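Local coordinates for protein enoyl-CoA hydratase (Mycobacterium tuberculosis, PDB 5KJP) that probably catalyses the reversible addition of water to the double bond of enoyl-CoA thioesters in fatty acid metabolism, as a member of the crotonase superfamily, at residues A232-M235 and K236-P240; A251-A255 and E256-P260. All blocks are in the same frame, centred on the assembly; numbering follows the deposited sequence.

Contact 1 (A232-M235 and K236-P240); sequences AEQM and KILVP
E233 and K236 form a salt bridge one turn apart on helix 230-242. Their side chains run side by side and point the same way. NZ of K236 lies 3.1 Å from OE1 of E233. The ammonium comes from above the carboxylate, 56° out of its plane. E233 bends at chi2 (-76°), which turns its carboxylate toward the lysine. K236 stays extended beyond CG, and its CG passes 3.6 Å from the backbone O of A232.

On another side of the helix, Q234 and L238 meet through their aliphatic parts, with CG to CG at 3.9 Å. The glutamine CG stands anti to the backbone N (chi1 179°), and the extended chain lies across the leucine. CD1 of L238 is near both CG and NE2 of Q234.

The selenomethionine M235 is bent at chi2 and chi3, which puts its SE beside the next turn, 4.0 Å from CG2 of V239. CD1 of L238 is a looser neighbour of the same SE.

The backbone O of Q234 accepts two hydrogen bonds, from I237 N and from L238 N, the latter at 2.9 Å. V239 N bonds to M235 O at 3.1 Å. The helix kinks at P240, whose N has no bond to the preceding turn.

Q234 and I237 pack on helix 209-221, touching I218, and both also touch W225 in the loop between the two helices. Q234 packs on G147 and L238 on V145, both of a second subunit. This part of helix 230-242 therefore joins a helix pair of one chain to the trimer interface.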
loop_
_atom_site.group_PDB
_atom_site.type_symbol
_atom_site.label_atom_id
_atom_site.label_comp_id
_atom_site.label_asym_id
_atom_site.label_seq_id
_atom_site.Cartn_x
_atom_site.Cartn_y
_atom_site.Cartn_z
ATOM N N ALA A 232 -9.395 -18.302 -8.405
ATOM C CA ALA A 232 -9.799 -18.970 -9.646
ATOM C C ALA A 232 -9.109 -18.346 -10.867
ATOM O O ALA A 232 -8.674 -19.055 -11.776
ATOM C CB ALA A 232 -11.315 -18.928 -9.804
ATOM N N GLU A 233 -9.005 -17.022 -10.881
ATOM C CA GLU A 233 -8.274 -16.322 -11.933
ATOM C C GLU A 233 -6.796 -16.710 -11.929
ATOM O O GLU A 233 -6.188 -16.910 -12.983
ATOM C CB GLU A 233 -8.415 -14.806 -11.768
ATOM C CG GLU A 233 -9.837 -14.280 -11.918
ATOM C CD GLU A 233 -10.305 -14.226 -13.364
ATOM O OE1 GLU A 233 -9.658 -14.843 -14.238
ATOM O OE2 GLU A 233 -11.325 -13.555 -13.626
ATOM N N GLN A 234 -6.230 -16.822 -10.732
ATOM C CA GLN A 234 -4.837 -17.216 -10.575
ATOM C C GLN A 234 -4.567 -18.629 -11.097
ATOM O O GLN A 234 -3.545 -18.881 -11.738
ATOM C CB GLN A 234 -4.427 -17.121 -9.101
ATOM C CG GLN A 234 -2.996 -17.547 -8.844
ATOM C CD GLN A 234 -2.621 -17.472 -7.379
ATOM O OE1 GLN A 234 -1.824 -16.625 -6.982
ATOM N NE2 GLN A 234 -3.191 -18.361 -6.569
HETATM N N MSE A 235 -5.496 -19.541 -10.813
HETATM C CA MSE A 235 -5.374 -20.946 -11.194
HETATM C C MSE A 235 -5.134 -21.130 -12.695
HETATM O O MSE A 235 -4.357 -21.990 -13.107
HETATM C CB MSE A 235 -6.633 -21.713 -10.772
HETATM C CG MSE A 235 -6.570 -23.214 -11.014
HETATM SE SE MSE A 235 -5.048 -24.060 -10.138
HETATM C CE MSE A 235 -5.716 -24.062 -8.310
ATOM N N LYS A 236 -5.807 -20.317 -13.505
ATOM C CA LYS A 236 -5.680 -20.395 -14.961
ATOM C C LYS A 236 -4.250 -20.114 -15.405
ATOM O O LYS A 236 -3.772 -20.654 -16.403
ATOM C CB LYS A 236 -6.628 -19.409 -15.639
ATOM C CG LYS A 236 -8.090 -19.562 -15.250
ATOM C CD LYS A 236 -8.888 -18.353 -15.718
ATOM C CE LYS A 236 -10.372 -18.513 -15.435
ATOM N NZ LYS A 236 -11.093 -17.213 -15.551
ATOM N N ILE A 237 -3.574 -19.249 -14.663
ATOM C CA ILE A 237 -2.191 -18.914 -14.967
ATOM C C ILE A 237 -1.256 -19.977 -14.378
ATOM O O ILE A 237 -0.208 -20.284 -14.955
ATOM C CB ILE A 237 -1.844 -17.510 -14.434
ATOM C CG1 ILE A 237 -2.742 -16.461 -15.101
ATOM C CG2 ILE A 237 -0.374 -17.180 -14.670
ATOM C CD1 ILE A 237 -2.651 -15.087 -14.466
ATOM N N LEU A 238 -1.657 -20.565 -13.252
ATOM C CA LEU A 238 -0.826 -21.553 -12.558
ATOM C C LEU A 238 -0.650 -22.861 -13.323
ATOM O O LEU A 238 0.446 -23.421 -13.359
ATOM C CB LEU A 238 -1.409 -21.876 -11.178
ATOM C CG LEU A 238 -1.349 -20.813 -10.082
ATOM C CD1 LEU A 238 -1.929 -21.367 -8.792
ATOM C CD2 LEU A 238 0.082 -20.368 -9.870
ATOM N N VAL A 239 -1.734 -23.360 -13.906
ATOM C CA VAL A 239 -1.733 -24.712 -14.469
ATOM C C VAL A 239 -0.660 -24.926 -15.553
ATOM O O VAL A 239 0.081 -25.905 -15.477
ATOM C CB VAL A 239 -3.129 -25.085 -15.026
ATOM C CG1 VAL A 239 -3.068 -26.390 -15.810
ATOM C CG2 VAL A 239 -4.126 -25.193 -13.887
ATOM N N PRO A 240 -0.545 -24.010 -16.540
ATOM C CA PRO A 240 0.495 -24.243 -17.553
ATOM C C PRO A 240 1.913 -24.260 -16.978
ATOM O O PRO A 240 2.792 -24.907 -17.550
ATOM C CB PRO A 240 0.322 -23.061 -18.512
ATOM C CG PRO A 240 -1.095 -22.656 -18.349
ATOM C CD PRO A 240 -1.372 -22.839 -16.888
#

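Contact 2 (A251-A255 and E256-P260); sequences AIAFA and ERRRP
The R258 guanidinium lies flat over A253. The A253 CA is 3.7 Å above the plane and over its centre, with CB on the same face. OE1 of E256 sits at the edge, in the guanidinium plane. NE and NH2 both grip this one oxygen side-on, NE at 3.1 Å. A bend at chi2 (89°) brings the R258 chain back over the helix end. NH1 bonds to O of R259 and also makes a salt bridge to E249. Bonds to E256, R259 and E249 together fix the rotation of the guanidinium. CG2 of I252 approaches NH2 obliquely and lies 3.7 Å from CD of E256.

A Schellman motif ends the helix here. R257, with positive phi (50°), is its C-prime residue. R258 N reaches A253 O almost straight, at 3.0 Å. R257 N bonds to F254 O, also at 3.0 Å. The chain then turns back, and CB of P260 rests 3.6 Å from CB of A253.

The contact lies at the surface, where helix 245-255 passes into the C-terminal loop. F254 makes a cation-pi contact with R142 of a second subunit, which ties this helix end to the neighbouring chain.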
loop_
_atom_site.group_PDB
_atom_site.type_symbol
_atom_site.label_atom_id
_atom_site.label_comp_id
_atom_site.label_asym_id
_atom_site.label_seq_id
_atom_site.Cartn_x
_atom_site.Cartn_y
_atom_site.Cartn_z
ATOM N N ALA A 251 12.272 -29.688 -10.319
ATOM C CA ALA A 251 12.167 -30.674 -9.250
ATOM C C ALA A 251 13.352 -31.639 -9.284
ATOM O O ALA A 251 13.911 -31.985 -8.244
ATOM C CB ALA A 251 10.853 -31.438 -9.358
ATOM N N ILE A 252 13.723 -32.070 -10.488
ATOM C CA ILE A 252 14.859 -32.965 -10.675
ATOM C C ILE A 252 16.153 -32.307 -10.211
ATOM O O ILE A 252 16.934 -32.902 -9.463
ATOM C CB ILE A 252 15.016 -33.379 -12.155
ATOM C CG1 ILE A 252 13.853 -34.271 -12.594
ATOM C CG2 ILE A 252 16.340 -34.094 -12.371
ATOM C CD1 ILE A 252 13.856 -35.635 -11.953
ATOM N N ALA A 253 16.369 -31.074 -10.663
ATOM C CA ALA A 253 17.593 -30.345 -10.357
ATOM C C ALA A 253 17.757 -30.137 -8.858
ATOM O O ALA A 253 18.839 -30.352 -8.310
ATOM C CB ALA A 253 17.602 -29.009 -11.074
ATOM N N PHE A 254 16.675 -29.728 -8.200
ATOM C CA PHE A 254 16.693 -29.517 -6.760
ATOM C C PHE A 254 17.035 -30.808 -6.016
ATOM O O PHE A 254 17.858 -30.806 -5.101
ATOM C CB PHE A 254 15.347 -28.971 -6.278
ATOM C CG PHE A 254 15.421 -28.270 -4.954
ATOM C CD1 PHE A 254 15.359 -26.888 -4.883
ATOM C CD2 PHE A 254 15.580 -28.991 -3.778
ATOM C CE1 PHE A 254 15.435 -26.239 -3.664
ATOM C CE2 PHE A 254 15.660 -28.347 -2.555
ATOM C CZ PHE A 254 15.584 -26.970 -2.498
ATOM N N ALA A 255 16.400 -31.906 -6.414
ATOM C CA ALA A 255 16.624 -33.197 -5.776
ATOM C C ALA A 255 18.063 -33.665 -5.969
ATOM O O ALA A 255 18.604 -34.399 -5.139
ATOM C CB ALA A 255 15.651 -34.240 -6.323
ATOM N N GLU A 256 18.683 -33.229 -7.061
ATOM C CA GLU A 256 20.053 -33.625 -7.366
ATOM C C GLU A 256 21.061 -32.547 -6.959
ATOM O O GLU A 256 22.247 -32.651 -7.270
ATOM C CB GLU A 256 20.184 -33.954 -8.855
ATOM C CG GLU A 256 19.333 -35.147 -9.279
ATOM C CD GLU A 256 19.438 -35.462 -10.764
ATOM O OE1 GLU A 256 20.014 -34.649 -11.515
ATOM O OE2 GLU A 256 18.941 -36.529 -11.174
ATOM N N ARG A 257 20.576 -31.526 -6.251
ATOM C CA ARG A 257 21.407 -30.423 -5.755
ATOM C C ARG A 257 22.297 -29.795 -6.823
ATOM O O ARG A 257 23.487 -29.586 -6.597
ATOM C CB ARG A 257 22.293 -30.888 -4.599
ATOM C CG ARG A 257 21.550 -31.379 -3.379
ATOM C CD ARG A 257 22.538 -31.657 -2.262
ATOM N NE ARG A 257 21.959 -32.467 -1.198
ATOM C CZ ARG A 257 21.985 -33.796 -1.180
ATOM N NH1 ARG A 257 22.556 -34.463 -2.174
ATOM N NH2 ARG A 257 21.435 -34.457 -0.170
ATOM N N ARG A 258 21.731 -29.505 -7.987
ATOM C CA ARG A 258 22.497 -28.863 -9.044
ATOM C C ARG A 258 21.622 -27.871 -9.796
ATOM O O ARG A 258 20.413 -27.817 -9.579
ATOM C CB ARG A 258 23.090 -29.911 -9.991
ATOM C CG ARG A 258 22.122 -30.992 -10.439
ATOM C CD ARG A 258 21.380 -30.587 -11.697
ATOM N NE ARG A 258 20.580 -31.679 -12.247
ATOM C CZ ARG A 258 19.739 -31.538 -13.266
ATOM N NH1 ARG A 258 19.591 -30.351 -13.842
ATOM N NH2 ARG A 258 19.050 -32.578 -13.709
ATOM N N ARG A 259 22.238 -27.086 -10.672
ATOM C CA ARG A 259 21.518 -26.035 -11.375
ATOM C C ARG A 259 20.550 -26.619 -12.388
ATOM O O ARG A 259 20.887 -27.541 -13.131
ATOM C CB ARG A 259 22.491 -25.076 -12.065
ATOM C CG ARG A 259 23.296 -24.228 -11.094
ATOM C CD ARG A 259 24.354 -23.402 -11.806
ATOM N NE ARG A 259 25.247 -22.729 -10.864
ATOM C CZ ARG A 259 26.225 -21.904 -11.224
ATOM N NH1 ARG A 259 26.433 -21.641 -12.508
ATOM N NH2 ARG A 259 26.992 -21.334 -10.303
ATOM N N PRO A 260 19.321 -26.097 -12.400
ATOM C CA PRO A 260 18.321 -26.488 -13.395
ATOM C C PRO A 260 18.653 -25.931 -14.772
ATOM O O PRO A 260 19.102 -24.795 -14.886
ATOM C CB PRO A 260 17.028 -25.877 -12.850
ATOM C CG PRO A 260 17.489 -24.734 -12.010
ATOM C CD PRO A 260 18.778 -25.166 -11.399
#

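The two contacts lie in series along the C-terminal part of the chain. Contact 1 takes up most of helix 230-242. Contact 2 closes the next helix, 245-255, and starts the loop after it. Their centres are about 25 Å apart and their nearest atoms about 13 Å, so they do not touch. Both lie far from the centre of the chain, in the helical region that follows the six-stranded mixed sheet, and both belong to the enoyl-CoA hydratase/isomerase domain. Each also reaches the second subunit. Together they place two successive C-terminal helices at the subunit interface, consistent with the trimeric assembly common in this superfamily.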